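Local coordinates for protein response regulator (Caulobacter vibrioides, PDB 3N0R) that probably switches the general stress response by letting a receiver domain control whether its sigma-like domain can bind and inhibit an anti-sigma factor, at residues A[190-193]-A[194-198]; A[261-264]-A[265-268]. The protein carries 1 engineered substitution. All coordinates share one frame; numbering follows the deposited sequence. Where two conformers were deposited one is given.

Overall arrangement
Both contacts are starts of helices in the receiver domain, yet they share no element: their centres lie 23 Å apart and their nearest atoms about 10 Å apart. Contact 1 (190-193 with 194-198), 25 Å from the chain centre, turns outermost strand 186-191 into helix 194-203 and is partly buried. Contact 2 (261-264 with 265-268), 11 Å from that centre, leads from outermost strand 257-259 at the other edge of the sheet into helix 264-277 and is mainly a surface contact. In contact 1 a threonine hydroxyl and a carboxylate accept backbone N-H groups; in contact 2 a threonine hydroxyl donates to a carbonyl and holds a water.

Contact 1 of 2, residues A[190-193]-A[194-198]; sequences IAAT and RGEAL
Glu-196 and Thr-193 meet at the first turn of the helix, each side chain accepting a backbone N-H from the other segment. The hydroxyl OG1 of Thr-193 takes the hydrogen of Glu-196 N at 3.0 Å, nearly straight with an N-H...O angle of 166°. The torsion makes this possible: with chi1 at 70°, OG1 sits between the backbone N and the carbonyl carbon, within reach of Glu-196 N. In return, Glu-196 runs back along the chain, fully extended beyond CG, and OE1 receives Ala-192 N at 2.9 Å. The donor stands above the carboxylate, 35° out of its plane, and OE1 also lies 3.5 Å from Ala-192 CB. On its way the glutamate passes the hydroxyl obliquely, CG coming within 3.2 Å of Thr-193 OG1. Thr-193 is therefore the N-cap of helix 194-203. A capping box would require the glutamate to accept from Thr-193 N, but that atom is buried without a partner and the carboxylate binds one residue earlier. The unit closes the beta-alpha turn after edge strand 186-191 in the five-stranded parallel sheet of the receiver (response-regulator) fold, strand order 2-1-3-4-5. The regular helical bonding begins with Ala-197 N, which donates to Thr-193 O at 3.1 Å. The apolar component is small and buried. Ala-191 CB presses against the backbone of the first turn, 3.3 Å from Ala-197 N, and meets Ala-197 CB at 3.9 Å; Ala-197 also touches Ile-166 of strand 162-166. Arg-194 forms a salt bridge through NH2 with Asp-217.

Contact 2 of 2, residues A[261-264]-A[265-268]; sequences PFQP and ETVK
Phe-262 overlaps Val-267 only lightly, its ring atom CD1 lying 4.2 Å from Val-267 CG2 with the methyl set oblique to the ring. With chi1 at 175°, Val-267 turns CG1 anti to its N and leaves CG2 beside the backbone N, facing back to the phenyl group. The Phe-262 side chain also touches Ile-172, Ile-176 and Leu-179 of helix 170-182. The peptide bond before Pro-261 is cis, as in many receiver domains, where a cis lysine-proline bond follows the fifth strand. Polar contacts centre on Gln-263, the N-cap residue. Gln-263 O is met by Thr-266 OG1 at 2.7 Å, within the carbonyl plane, and by Thr-266 N at 3.0 Å in a weak bond bent to 135°. Water 1 accepts from Gln-263 N at 2.9 Å and donates to Thr-266 OG1 at 2.7 Å, a relay from the N-cap amide to the side chain three residues on. Pro-264 O then receives Lys-268 N at 3.1 Å and nearly straight, 169°, the first full helical turn. Lys-268 itself leads away; in the conformer given, NZ forms a salt bridge with Asp-156, while the side chain also touches Phe-120 of helix 115-125. The water bridge and the bond to the carbonyl tie the loop amide to the first turn, which should restrain the hydroxyl's rotation, since Thr-266 OG1 both accepts from the water and donates to Gln-263 O.

Contact 1 of 2, residues A[190-193]-A[194-198]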
loop_
_atom_site.group_PDB
_atom_site.type_symbol
_atom_site.label_atom_id
_atom_site.label_comp_id
_atom_site.label_asym_id
_atom_site.label_seq_id
_atom_site.Cartn_x
_atom_site.Cartn_y
_atom_site.Cartn_z
ATOM N N ILE A 190 -5.893 22.287 4.078
ATOM C CA ILE A 190 -6.749 21.472 3.233
ATOM C C ILE A 190 -7.132 22.347 2.054
ATOM O O ILE A 190 -7.818 23.359 2.217
ATOM C CB ILE A 190 -8.022 20.989 3.954
ATOM C CG1 ILE A 190 -7.666 20.231 5.241
ATOM C CG2 ILE A 190 -8.872 20.150 2.999
ATOM C CD1 ILE A 190 -8.870 19.759 6.015
ATOM N N ALA A 191 -6.669 21.964 0.872
ATOM C CA ALA A 191 -6.893 22.727 -0.347
ATOM C C ALA A 191 -7.996 22.081 -1.165
ATOM O O ALA A 191 -7.994 20.859 -1.348
ATOM C CB ALA A 191 -5.613 22.770 -1.156
ATOM N N ALA A 192 -8.923 22.894 -1.668
ATOM C CA ALA A 192 -10.043 22.394 -2.459
ATOM C C ALA A 192 -9.777 22.455 -3.957
ATOM O O ALA A 192 -10.519 21.875 -4.744
ATOM C CB ALA A 192 -11.322 23.159 -2.128
ATOM N N THR A 193 -8.739 23.181 -4.353
ATOM C CA THR A 193 -8.406 23.350 -5.764
ATOM C C THR A 193 -6.904 23.224 -5.962
ATOM O O THR A 193 -6.134 23.286 -5.005
ATOM C CB THR A 193 -8.829 24.735 -6.294
ATOM O OG1 THR A 193 -7.991 25.742 -5.714
ATOM C CG2 THR A 193 -10.292 25.030 -5.968
ATOM N N ARG A 194 -6.486 23.071 -7.215
ATOM C CA ARG A 194 -5.068 23.012 -7.531
ATOM C C ARG A 194 -4.349 24.279 -7.084
ATOM O O ARG A 194 -3.226 24.215 -6.586
ATOM C CB ARG A 194 -4.861 22.800 -9.030
ATOM C CG ARG A 194 -5.091 21.377 -9.499
ATOM C CD ARG A 194 -4.994 21.309 -11.014
ATOM N NE ARG A 194 -6.082 22.057 -11.640
ATOM C CZ ARG A 194 -6.003 22.649 -12.828
ATOM N NH1 ARG A 194 -4.880 22.591 -13.529
ATOM N NH2 ARG A 194 -7.049 23.303 -13.315
ATOM N N GLY A 195 -5.003 25.424 -7.267
ATOM C CA GLY A 195 -4.439 26.715 -6.917
ATOM C C GLY A 195 -4.279 26.889 -5.423
ATOM O O GLY A 195 -3.258 27.410 -4.956
ATOM N N GLU A 196 -5.276 26.449 -4.659
ATOM C CA GLU A 196 -5.169 26.492 -3.204
ATOM C C GLU A 196 -4.022 25.617 -2.720
ATOM O O GLU A 196 -3.314 25.979 -1.781
ATOM C CB GLU A 196 -6.492 26.096 -2.538
ATOM C CG GLU A 196 -7.596 27.112 -2.824
ATOM C CD GLU A 196 -8.919 26.766 -2.180
ATOM O OE1 GLU A 196 -9.007 25.741 -1.475
ATOM O OE2 GLU A 196 -9.881 27.531 -2.391
ATOM N N ALA A 197 -3.825 24.475 -3.372
ATOM C CA ALA A 197 -2.715 23.594 -3.010
ATOM C C ALA A 197 -1.378 24.277 -3.272
ATOM O O ALA A 197 -0.458 24.196 -2.464
ATOM C CB ALA A 197 -2.797 22.273 -3.765
ATOM N N LEU A 198 -1.262 24.963 -4.402
ATOM C CA LEU A 198 -0.027 25.678 -4.688
ATOM C C LEU A 198 0.226 26.815 -3.696
ATOM O O LEU A 198 1.351 27.025 -3.252
ATOM C CB LEU A 198 -0.040 26.193 -6.116
ATOM C CG LEU A 198 1.233 26.916 -6.539
ATOM C CD1 LEU A 198 2.496 26.082 -6.314
ATOM C CD2 LEU A 198 1.109 27.320 -7.998
#

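Contact 2 of 2, residues A[261-264]-A[265-268]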
loop_
_atom_site.group_PDB
_atom_site.type_symbol
_atom_site.label_atom_id
_atom_site.label_comp_id
_atom_site.label_asym_id
_atom_site.label_seq_id
_atom_site.Cartn_x
_atom_site.Cartn_y
_atom_site.Cartn_z
ATOM N N PRO A 261 -15.054 5.871 0.576
ATOM C CA PRO A 261 -14.987 6.273 1.989
ATOM C C PRO A 261 -13.929 5.490 2.769
ATOM O O PRO A 261 -13.597 4.362 2.409
ATOM C CB PRO A 261 -16.386 5.940 2.514
ATOM C CG PRO A 261 -16.862 4.835 1.637
ATOM C CD PRO A 261 -16.289 5.121 0.276
ATOM N N PHE A 262 -13.428 6.088 3.845
ATOM C CA PHE A 262 -12.244 5.584 4.526
ATOM C C PHE A 262 -12.521 4.480 5.529
ATOM O O PHE A 262 -13.450 4.564 6.319
ATOM C CB PHE A 262 -11.517 6.741 5.220
ATOM C CG PHE A 262 -11.189 7.875 4.297
ATOM C CD1 PHE A 262 -10.336 7.681 3.229
ATOM C CD2 PHE A 262 -11.754 9.127 4.481
ATOM C CE1 PHE A 262 -10.031 8.720 2.362
ATOM C CE2 PHE A 262 -11.456 10.177 3.618
ATOM C CZ PHE A 262 -10.594 9.967 2.550
ATOM N N GLN A 263 -11.687 3.447 5.494
ATOM C CA GLN A 263 -11.573 2.520 6.608
ATOM C C GLN A 263 -10.296 2.928 7.313
ATOM O O GLN A 263 -9.233 2.902 6.704
ATOM C CB GLN A 263 -11.467 1.080 6.116
ATOM C CG GLN A 263 -12.788 0.496 5.656
ATOM C CD GLN A 263 -12.678 -0.974 5.314
ATOM O OE1 GLN A 263 -11.931 -1.362 4.415
ATOM N NE2 GLN A 263 -13.419 -1.808 6.040
ATOM N N PRO A 264 -10.396 3.327 8.590
ATOM C CA PRO A 264 -9.264 3.923 9.313
ATOM C C PRO A 264 -7.957 3.134 9.254
ATOM O O PRO A 264 -6.908 3.748 9.091
ATOM C CB PRO A 264 -9.776 4.011 10.753
ATOM C CG PRO A 264 -11.247 4.155 10.605
ATOM C CD PRO A 264 -11.622 3.315 9.411
ATOM N N GLU A 265 -8.002 1.813 9.392
ATOM C CA GLU A 265 -6.757 1.054 9.429
ATOM C C GLU A 265 -6.010 1.113 8.106
ATOM O O GLU A 265 -4.784 1.033 8.088
ATOM C CB GLU A 265 -6.999 -0.395 9.854
ATOM C CG GLU A 265 -7.293 -0.565 11.343
ATOM C CD GLU A 265 -6.063 -0.326 12.216
ATOM O OE1 GLU A 265 -5.189 -1.220 12.273
ATOM O OE2 GLU A 265 -5.971 0.750 12.850
ATOM N N THR A 266 -6.735 1.266 6.996
ATOM C CA THR A 266 -6.074 1.358 5.696
ATOM C C THR A 266 -5.327 2.678 5.550
ATOM O O THR A 266 -4.296 2.733 4.892
ATOM C CB THR A 266 -7.051 1.201 4.513
ATOM O OG1 THR A 266 -7.896 2.355 4.404
ATOM C CG2 THR A 266 -7.881 -0.067 4.664
ATOM N N VAL A 267 -5.847 3.732 6.174
ATOM C CA VAL A 267 -5.181 5.027 6.160
ATOM C C VAL A 267 -3.912 4.985 7.012
ATOM O O VAL A 267 -2.860 5.488 6.601
ATOM C CB VAL A 267 -6.133 6.124 6.633
ATOM C CG1 VAL A 267 -5.402 7.455 6.744
ATOM C CG2 VAL A 267 -7.301 6.231 5.665
ATOM N N LYS A 268 -4.004 4.388 8.198
ATOM C CA LYS A 268 -2.821 4.193 9.032
ATOM C C LYS A 268 -1.746 3.440 8.259
ATOM O O LYS A 268 -0.571 3.801 8.299
ATOM C CB LYS A 268 -3.147 3.434 10.323
ATOM C CG LYS A 268 -1.893 3.022 11.099
ATOM C CD LYS A 268 -2.206 2.313 12.417
ATOM C CE LYS A 268 -2.625 3.296 13.500
ATOM N NZ LYS A 268 -2.227 2.836 14.859
HETATM O O HOH W 1 -10.099 3.260 3.104
#